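Local coordinates for proton-dependent oligopeptide transporter family protein (Xanthomonas campestris, PDB 6EI3), which probably drives the uptake of short peptides across the membrane with an inward proton flow, and is captured here in an auto-inhibited state, at residues Ser17-Gly20 against Met21-Ile24; Ile79-Phe82 against Ser83-Tyr86; Gly102-Val105 against Gly106-Leu109. One frame throughout, in Å; residues are numbered along the deposited sequence.

Overall arrangement
All three contacts are one-turn helical contacts in the N-terminal part of the chain, on helices 4-22, 62-95 and 100-117, and each touches the other two. Interaction 1 is the most deeply placed, about 15 Å from the centre of the chain, and the most polar, with an arginine and an asparagine joined late in the helix. Interactions 2 and 3, each about 20 Å from that centre, lie on consecutive helices and meet bound monoacylglycerols. In interaction 2 a tryptophan binds a lipid hydroxyl; interaction 3 is apolar, Gly-108 letting an acyl chain lie close. Met-21 packs on Leu-107, and Ile-85 on Leu-109.

Interaction 1. Residues Ser17-Gly20 against Met21-Ile24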
loop_
_atom_site.group_PDB
_atom_site.type_symbol
_atom_site.label_atom_id
_atom_site.label_comp_id
_atom_site.label_asym_id
_atom_site.label_seq_id
_atom_site.Cartn_x
_atom_site.Cartn_y
_atom_site.Cartn_z
ATOM N N SER A 17 5.231 -15.274 4.481
ATOM C CA SER A 17 4.776 -15.823 3.212
ATOM C C SER A 17 4.545 -14.721 2.160
ATOM O O SER A 17 5.002 -14.843 1.022
ATOM C CB SER A 17 3.501 -16.629 3.432
ATOM O OG SER A 17 2.961 -17.103 2.214
ATOM N N PHE A 18 3.846 -13.654 2.542
ATOM C CA PHE A 18 3.540 -12.555 1.624
ATOM C C PHE A 18 4.807 -11.917 1.102
ATOM O O PHE A 18 4.967 -11.807 -0.106
ATOM C CB PHE A 18 2.645 -11.489 2.285
ATOM C CG PHE A 18 2.359 -10.331 1.350
ATOM C CD1 PHE A 18 1.324 -10.404 0.423
ATOM C CD2 PHE A 18 3.157 -9.188 1.365
ATOM C CE1 PHE A 18 1.102 -9.357 -0.485
ATOM C CE2 PHE A 18 2.919 -8.132 0.475
ATOM C CZ PHE A 18 1.897 -8.224 -0.449
ATOM N N TYR A 19 5.686 -11.467 2.011
ATOM C CA TYR A 19 6.928 -10.802 1.616
ATOM C C TYR A 19 7.831 -11.719 0.812
ATOM O O TYR A 19 8.482 -11.267 -0.125
ATOM C CB TYR A 19 7.647 -10.241 2.849
ATOM C CG TYR A 19 6.958 -9.005 3.390
ATOM C CD1 TYR A 19 6.982 -7.807 2.684
ATOM C CD2 TYR A 19 6.269 -9.038 4.597
ATOM C CE1 TYR A 19 6.343 -6.665 3.173
ATOM C CE2 TYR A 19 5.637 -7.902 5.104
ATOM C CZ TYR A 19 5.673 -6.717 4.384
ATOM O OH TYR A 19 5.067 -5.586 4.873
ATOM N N GLY A 20 7.841 -12.996 1.195
ATOM C CA GLY A 20 8.599 -14.053 0.537
ATOM C C GLY A 20 8.209 -14.193 -0.915
ATOM O O GLY A 20 9.086 -14.136 -1.775
ATOM N N MET A 21 6.903 -14.296 -1.218
ATOM C CA MET A 21 6.507 -14.396 -2.627
ATOM C C MET A 21 6.629 -13.042 -3.375
ATOM O O MET A 21 7.137 -13.009 -4.492
ATOM C CB MET A 21 5.119 -15.071 -2.816
ATOM C CG MET A 21 3.886 -14.181 -2.657
ATOM S SD MET A 21 3.442 -13.070 -4.042
ATOM C CE MET A 21 3.833 -14.046 -5.396
ATOM N N ARG A 22 6.205 -11.937 -2.752
ATOM C CA ARG A 22 6.204 -10.615 -3.394
ATOM C C ARG A 22 7.606 -10.115 -3.809
ATOM O O ARG A 22 7.768 -9.596 -4.922
ATOM C CB ARG A 22 5.494 -9.611 -2.486
ATOM C CG ARG A 22 4.902 -8.390 -3.201
ATOM C CD ARG A 22 5.861 -7.233 -3.399
ATOM N NE ARG A 22 6.671 -6.885 -2.223
ATOM C CZ ARG A 22 6.333 -5.983 -1.304
ATOM N NH1 ARG A 22 5.161 -5.362 -1.370
ATOM N NH2 ARG A 22 7.157 -5.704 -0.308
ATOM N N ASN A 23 8.605 -10.310 -2.924
ATOM C CA ASN A 23 9.986 -9.842 -3.068
ATOM C C ASN A 23 10.833 -10.677 -4.047
ATOM O O ASN A 23 11.917 -10.231 -4.405
ATOM C CB ASN A 23 10.672 -9.698 -1.668
ATOM C CG ASN A 23 10.006 -8.634 -0.808
ATOM O OD1 ASN A 23 8.991 -8.042 -1.182
ATOM N ND2 ASN A 23 10.521 -8.387 0.379
ATOM N N ILE A 24 10.323 -11.824 -4.551
ATOM C CA ILE A 24 11.035 -12.583 -5.597
ATOM C C ILE A 24 10.271 -12.546 -6.916
ATOM O O ILE A 24 10.769 -13.052 -7.917
ATOM C CB ILE A 24 11.391 -14.053 -5.228
ATOM C CG1 ILE A 24 10.147 -14.871 -4.825
ATOM C CG2 ILE A 24 12.465 -14.107 -4.188
ATOM C CD1 ILE A 24 10.146 -16.322 -5.289
#
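Asn-23, whose backbone N donates to Tyr-19 O one turn back, offers its side-chain OD1 to two nitrogens of Arg-22. Arg-22 NE lies 2.8 Å from Asn-23 OD1, almost in line with the amide C=O, while Arg-22 NH2 uses a lone pair in the carbonyl plane, 3.1 Å from the same Asn-23 OD1. Both bonds lie close to the guanidinium plane, in a side-on grip. The arginine chain, bent at chi2 and chi3, folds back over the preceding turn to reach its neighbour. Arg-22 NH2 comes 3.7 Å from Tyr-19 CD1, at the edge of the phenol ring, with the two planes 74° apart. Phe-18 CE2 lies over a face of the guanidinium, 4.0 Å from Arg-22 NH1, and Arg-22 CB sits over one face of the Phe-18 ring, near the rim. In the backbone, Arg-22 N bonds to Phe-18 O at 2.9 Å. Asn-23 ND2 reaches Ser-156 OG, and Asn-23 O receives Gln-332 NE2 and Ser-329 OG, tying this part of the chain to distant ones. With both rings steeply inclined to the guanidinium, its rotation is set by OD1, whose partial negative charge probably helps stabilise the buried cation.

Interaction 2. Residues Ile79-Phe82 against Ser83-Tyr86. With 78M ((2S)-2,3-dihydroxypropyl(7Z)-pentadec-7-enoate), chain B.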
loop_
_atom_site.group_PDB
_atom_site.type_symbol
_atom_site.label_atom_id
_atom_site.label_comp_id
_atom_site.label_asym_id
_atom_site.label_seq_id
_atom_site.Cartn_x
_atom_site.Cartn_y
_atom_site.Cartn_z
ATOM N N ILE A 79 -12.081 -14.333 7.416
ATOM C CA ILE A 79 -10.644 -14.621 7.448
ATOM C C ILE A 79 -10.383 -16.022 6.914
ATOM O O ILE A 79 -9.510 -16.187 6.063
ATOM C CB ILE A 79 -9.960 -14.391 8.846
ATOM C CG1 ILE A 79 -9.929 -12.883 9.193
ATOM C CG2 ILE A 79 -8.498 -14.967 8.816
ATOM C CD1 ILE A 79 -9.722 -12.551 10.720
ATOM N N ILE A 80 -11.130 -17.015 7.406
ATOM C CA ILE A 80 -10.985 -18.416 7.005
ATOM C C ILE A 80 -11.143 -18.603 5.490
ATOM O O ILE A 80 -10.291 -19.235 4.868
ATOM C CB ILE A 80 -11.943 -19.341 7.830
ATOM C CG1 ILE A 80 -11.358 -19.660 9.218
ATOM C CG2 ILE A 80 -12.299 -20.647 7.079
ATOM C CD1 ILE A 80 -10.100 -20.635 9.280
ATOM N N TRP A 81 -12.219 -18.037 4.903
ATOM C CA TRP A 81 -12.500 -18.210 3.483
ATOM C C TRP A 81 -11.530 -17.462 2.589
ATOM O O TRP A 81 -11.110 -18.021 1.586
ATOM C CB TRP A 81 -13.965 -17.895 3.158
ATOM C CG TRP A 81 -14.858 -19.037 3.548
ATOM C CD1 TRP A 81 -15.705 -19.086 4.617
ATOM C CD2 TRP A 81 -14.863 -20.357 2.973
ATOM N NE1 TRP A 81 -16.302 -20.324 4.693
ATOM C CE2 TRP A 81 -15.803 -21.125 3.695
ATOM C CE3 TRP A 81 -14.182 -20.958 1.894
ATOM C CZ2 TRP A 81 -16.094 -22.458 3.366
ATOM C CZ3 TRP A 81 -14.464 -22.280 1.574
ATOM C CH2 TRP A 81 -15.415 -23.014 2.301
ATOM N N PHE A 82 -11.141 -16.231 2.954
ATOM C CA PHE A 82 -10.138 -15.503 2.182
ATOM C C PHE A 82 -8.777 -16.204 2.303
ATOM O O PHE A 82 -8.056 -16.265 1.318
ATOM C CB PHE A 82 -10.036 -14.042 2.627
ATOM C CG PHE A 82 -10.994 -13.121 1.910
ATOM C CD1 PHE A 82 -10.720 -12.668 0.624
ATOM C CD2 PHE A 82 -12.172 -12.713 2.515
ATOM C CE1 PHE A 82 -11.596 -11.799 -0.034
ATOM C CE2 PHE A 82 -13.050 -11.842 1.855
ATOM C CZ PHE A 82 -12.758 -11.392 0.583
ATOM N N SER A 83 -8.446 -16.759 3.497
ATOM C CA SER A 83 -7.172 -17.467 3.702
ATOM C C SER A 83 -7.085 -18.750 2.871
ATOM O O SER A 83 -6.007 -19.085 2.397
ATOM C CB SER A 83 -6.932 -17.763 5.178
ATOM O OG SER A 83 -6.778 -16.549 5.895
ATOM N N LEU A 84 -8.205 -19.452 2.680
ATOM C CA LEU A 84 -8.238 -20.673 1.867
ATOM C C LEU A 84 -8.067 -20.324 0.374
ATOM O O LEU A 84 -7.402 -21.057 -0.353
ATOM C CB LEU A 84 -9.546 -21.452 2.089
ATOM C CG LEU A 84 -9.707 -22.189 3.417
ATOM C CD1 LEU A 84 -11.170 -22.578 3.635
ATOM C CD2 LEU A 84 -8.817 -23.422 3.490
ATOM N N ILE A 85 -8.667 -19.204 -0.074
ATOM C CA ILE A 85 -8.519 -18.716 -1.452
ATOM C C ILE A 85 -7.032 -18.369 -1.656
ATOM O O ILE A 85 -6.430 -18.734 -2.664
ATOM C CB ILE A 85 -9.480 -17.515 -1.732
ATOM C CG1 ILE A 85 -10.961 -18.022 -1.827
ATOM C CG2 ILE A 85 -9.088 -16.780 -3.023
ATOM C CD1 ILE A 85 -12.068 -16.954 -1.772
ATOM N N TYR A 86 -6.447 -17.707 -0.645
ATOM C CA TYR A 86 -5.067 -17.268 -0.556
ATOM C C TYR A 86 -4.152 -18.494 -0.760
ATOM O O TYR A 86 -3.239 -18.441 -1.592
ATOM C CB TYR A 86 -4.904 -16.619 0.823
ATOM C CG TYR A 86 -3.758 -15.665 1.075
ATOM C CD1 TYR A 86 -2.595 -15.713 0.303
ATOM C CD2 TYR A 86 -3.777 -14.804 2.166
ATOM C CE1 TYR A 86 -1.491 -14.918 0.611
ATOM C CE2 TYR A 86 -2.671 -14.035 2.505
ATOM C CZ TYR A 86 -1.536 -14.076 1.710
ATOM O OH TYR A 86 -0.473 -13.279 2.047
HETATM O O21 78M B . -16.628 -20.127 10.061
HETATM C C20 78M B . -17.485 -20.804 9.153
HETATM C C18 78M B . -16.697 -21.407 8.013
HETATM O O19 78M B . -17.585 -21.743 6.940
HETATM C C17 78M B . -15.918 -22.628 8.437
HETATM O O2 78M B . -15.079 -22.969 7.308
HETATM C C1 78M B . -14.143 -23.907 7.491
HETATM O O1 78M B . -13.894 -24.409 8.557
HETATM C C2 78M B . -13.468 -24.256 6.192
HETATM C C3 78M B . -12.263 -25.188 6.311
HETATM C C4 78M B . -11.033 -24.528 6.926
HETATM C C5 78M B . -9.778 -25.380 6.865
HETATM C C6 78M B . -8.656 -24.893 7.775
HETATM C C7 78M B . -7.310 -25.471 7.444
HETATM C C8 78M B . -6.781 -26.623 7.842
HETATM C C9 78M B . -7.390 -27.682 8.724
HETATM C C10 78M B . -6.431 -28.844 9.010
HETATM C C11 78M B . -5.407 -28.560 10.104
HETATM C C12 78M B . -4.176 -29.456 10.071
HETATM C C13 78M B . -3.257 -29.294 11.279
HETATM C C15 78M B . -0.851 -28.964 10.447
HETATM C C14 78M B . -1.861 -29.892 11.117
#
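On the lipid-facing side of helix 62-95, Trp-81 and Leu-84 stand one turn apart and, with Ile-80, form part of a site for a monoacylglycerol (chain B). Leu-84 CD1 sits over one face of the indole, off-centre toward the rim, in a CH-pi contact 4.2 Å from the centroid of the six-membered ring. Leu-84 CD1 lies 3.8 Å from Trp-81 CE3. Trp-81 holds its CG beside the backbone N (chi1 -78°), which carries the ring outward from the helix, to the lipid head. There Trp-81 NE1 donates to the glycerol hydroxyl O19 at 3.0 Å, with an N-H...O angle of 151° and the oxygen near the indole plane. Thr-77 OG1 is also hydrogen-bonded to this lipid. Ile-80 CG2 approaches the ester oxygen O2 to 3.6 Å, and Leu-84 CD1 touches acyl carbon C2 at 3.8 Å, so the polar head meets the indole N-H while the start of the tail runs over aliphatic carbons.

Farther round the helix, Ile-79 O accepts two bonds from Ser-83. Ser-83 N and Ser-83 OG each lie 2.8 Å from Ile-79 O, arriving from opposite faces of its carbonyl plane; OG stands well above that plane. The serine hydroxyl thus donates within its own helix. Tyr-86 OH is hydrogen-bonded to Glu-14 OE2 of helix 4-22. While Trp-81 meets the lipid, helix 168-188 packs against Ile-79, Ile-80 and Ser-83, and helix 100-117 against Phe-82 and Ile-85.

Interaction 3. Residues Gly102-Val105 against Gly106-Leu109; sequences GFFV and GLGL. With 78M ((2S)-2,3-dihydroxypropyl(7Z)-pentadec-7-enoate), chain R; 78M ((2S)-2,3-dihydroxypropyl(7Z)-pentadec-7-enoate), chain G.
Phe-104 and Leu-107 lie side by side, with Phe-104 CD1 4.1 Å from Leu-107 CD1, and both also touch a monoacylglycerol (chain G). Its ester carbonyl oxygen O1 comes unusually close over one face of the phenyl ring, 3.0 Å from Phe-104 CE2, and its acyl carbon C5 lies 3.9 Å from Leu-107 CB. A second lipid (chain R) brings its C14 to 3.7 Å from Phe-104 CB, with the end of its chain near the ring edge, and runs along the helix. At Gly-108, which has no side chain, the cis double bond of this lipid presses on the backbone, with C8 3.4 Å from Gly-108 CA.

Leu-107 CD1 also meets Phe-103 CE1, 4.0 Å away, and thus touches both consecutive phenylalanines. Their rings diverge because Phe-103 has CG opposite its backbone N (chi1 -167°), whereas Phe-104 has CG beside it (chi1 -65°). Val-105 CG1 packs alongside Leu-109 CD1 at 3.9 Å. Regular helical bonds, such as Leu-109 N to Val-105 O at 2.8 Å, hold these positions. Farther out, Phe-103 meets Phe-172 edge-to-face, while Leu-93 of helix 62-95 touches both Phe-103 and Leu-107, and Ile-50 of helix 40-60 borders Phe-104 and Leu-107. No side-chain polar bond crosses this turn: shape and dispersion hold its side chains, and the glycine lets an acyl chain lie directly against the helix backbone.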
loop_
_atom_site.group_PDB
_atom_site.type_symbol
_atom_site.label_atom_id
_atom_site.label_comp_id
_atom_site.label_asym_id
_atom_site.label_seq_id
_atom_site.Cartn_x
_atom_site.Cartn_y
_atom_site.Cartn_z
ATOM N N GLY A 102 -2.411 -19.944 -15.633
ATOM C CA GLY A 102 -2.520 -20.490 -14.285
ATOM C C GLY A 102 -1.760 -19.719 -13.224
ATOM O O GLY A 102 -2.241 -19.585 -12.093
ATOM N N PHE A 103 -0.549 -19.226 -13.575
ATOM C CA PHE A 103 0.290 -18.456 -12.661
ATOM C C PHE A 103 -0.356 -17.102 -12.390
ATOM O O PHE A 103 -0.312 -16.631 -11.255
ATOM C CB PHE A 103 1.722 -18.302 -13.211
ATOM C CG PHE A 103 2.728 -17.789 -12.205
ATOM C CD1 PHE A 103 2.952 -16.423 -12.050
ATOM C CD2 PHE A 103 3.490 -18.671 -11.450
ATOM C CE1 PHE A 103 3.889 -15.951 -11.126
ATOM C CE2 PHE A 103 4.423 -18.197 -10.526
ATOM C CZ PHE A 103 4.590 -16.841 -10.348
ATOM N N PHE A 104 -1.005 -16.500 -13.406
ATOM C CA PHE A 104 -1.669 -15.207 -13.192
ATOM C C PHE A 104 -2.965 -15.361 -12.393
ATOM O O PHE A 104 -3.281 -14.481 -11.592
ATOM C CB PHE A 104 -1.866 -14.398 -14.486
ATOM C CG PHE A 104 -0.593 -13.937 -15.175
ATOM C CD1 PHE A 104 0.647 -14.065 -14.554
ATOM C CD2 PHE A 104 -0.637 -13.364 -16.442
ATOM C CE1 PHE A 104 1.821 -13.667 -15.204
ATOM C CE2 PHE A 104 0.535 -12.932 -17.076
ATOM C CZ PHE A 104 1.758 -13.102 -16.459
ATOM N N VAL A 105 -3.678 -16.499 -12.561
ATOM C CA VAL A 105 -4.875 -16.814 -11.767
ATOM C C VAL A 105 -4.411 -16.931 -10.295
ATOM O O VAL A 105 -5.027 -16.335 -9.419
ATOM C CB VAL A 105 -5.615 -18.084 -12.274
ATOM C CG1 VAL A 105 -6.587 -18.620 -11.216
ATOM C CG2 VAL A 105 -6.355 -17.804 -13.588
ATOM N N GLY A 106 -3.292 -17.625 -10.079
ATOM C CA GLY A 106 -2.640 -17.768 -8.774
ATOM C C GLY A 106 -2.350 -16.428 -8.124
ATOM O O GLY A 106 -2.788 -16.194 -7.002
ATOM N N LEU A 107 -1.713 -15.494 -8.870
ATOM C CA LEU A 107 -1.457 -14.133 -8.361
ATOM C C LEU A 107 -2.740 -13.403 -8.033
ATOM O O LEU A 107 -2.765 -12.679 -7.052
ATOM C CB LEU A 107 -0.641 -13.281 -9.340
ATOM C CG LEU A 107 0.791 -13.700 -9.627
ATOM C CD1 LEU A 107 1.360 -12.850 -10.748
ATOM C CD2 LEU A 107 1.668 -13.579 -8.399
ATOM N N GLY A 108 -3.771 -13.569 -8.875
ATOM C CA GLY A 108 -5.093 -12.978 -8.673
ATOM C C GLY A 108 -5.746 -13.465 -7.381
ATOM O O GLY A 108 -6.276 -12.672 -6.604
ATOM N N LEU A 109 -5.674 -14.774 -7.129
ATOM C CA LEU A 109 -6.221 -15.412 -5.930
ATOM C C LEU A 109 -5.457 -15.000 -4.667
ATOM O O LEU A 109 -6.080 -14.793 -3.621
ATOM C CB LEU A 109 -6.236 -16.946 -6.109
ATOM C CG LEU A 109 -7.180 -17.508 -7.196
ATOM C CD1 LEU A 109 -6.997 -19.015 -7.348
ATOM C CD2 LEU A 109 -8.668 -17.146 -6.942
HETATM O O21 78M R . -15.777 -4.610 -4.386
HETATM C C20 78M R . -16.421 -5.655 -5.105
HETATM C C18 78M R . -15.418 -6.478 -5.877
HETATM O O19 78M R . -14.971 -5.756 -7.030
HETATM C C17 78M R . -15.952 -7.840 -6.260
HETATM O O2 78M R . -14.802 -8.517 -6.820
HETATM C C1 78M R . -14.943 -9.771 -7.261
HETATM O O1 78M R . -15.850 -10.502 -6.957
HETATM C C2 78M R . -13.857 -10.118 -8.233
HETATM C C3 78M R . -12.849 -11.124 -7.709
HETATM C C4 78M R . -12.537 -12.191 -8.744
HETATM C C5 78M R . -11.224 -12.917 -8.538
HETATM C C6 78M R . -10.001 -12.172 -9.066
HETATM C C7 78M R . -8.851 -13.119 -9.171
HETATM C C8 78M R . -8.087 -13.379 -10.221
HETATM C C9 78M R . -8.080 -12.752 -11.584
HETATM C C10 78M R . -6.712 -12.973 -12.226
HETATM C C11 78M R . -6.669 -12.784 -13.729
HETATM C C12 78M R . -5.645 -13.677 -14.404
HETATM C C13 78M R . -5.621 -13.567 -15.917
HETATM C C15 78M R . -4.652 -14.477 -18.069
HETATM C C14 78M R . -4.918 -14.725 -16.603
HETATM O O21 78M G . 0.540 -6.334 -20.545
HETATM C C20 78M G . -0.245 -7.513 -20.408
HETATM C C18 78M G . -0.066 -8.115 -19.033
HETATM O O19 78M G . 1.214 -8.745 -18.931
HETATM C C17 78M G . -1.151 -9.108 -18.676
HETATM O O2 78M G . -1.629 -8.763 -17.350
HETATM C C1 78M G . -1.079 -9.372 -16.291
HETATM O O1 78M G . -0.121 -10.091 -16.351
HETATM C C2 78M G . -1.793 -9.010 -15.023
HETATM C C3 78M G . -1.825 -10.117 -13.981
HETATM C C4 78M G . -1.807 -9.555 -12.576
HETATM C C5 78M G . -2.295 -10.501 -11.501
HETATM C C6 78M G . -2.727 -9.792 -10.220
HETATM C C7 78M G . -4.127 -9.269 -10.284
HETATM C C8 78M G . -4.776 -8.645 -9.319
HETATM C C9 78M G . -6.186 -8.147 -9.384
HETATM C C10 78M G . -6.290 -6.654 -9.661
HETATM C C11 78M G . -7.640 -6.055 -9.294
HETATM C C12 78M G . -7.710 -4.567 -9.559
HETATM C C13 78M G . -8.888 -3.845 -8.940
HETATM C C15 78M G . -10.015 -1.602 -8.651
HETATM C C14 78M G . -8.773 -2.341 -9.073
#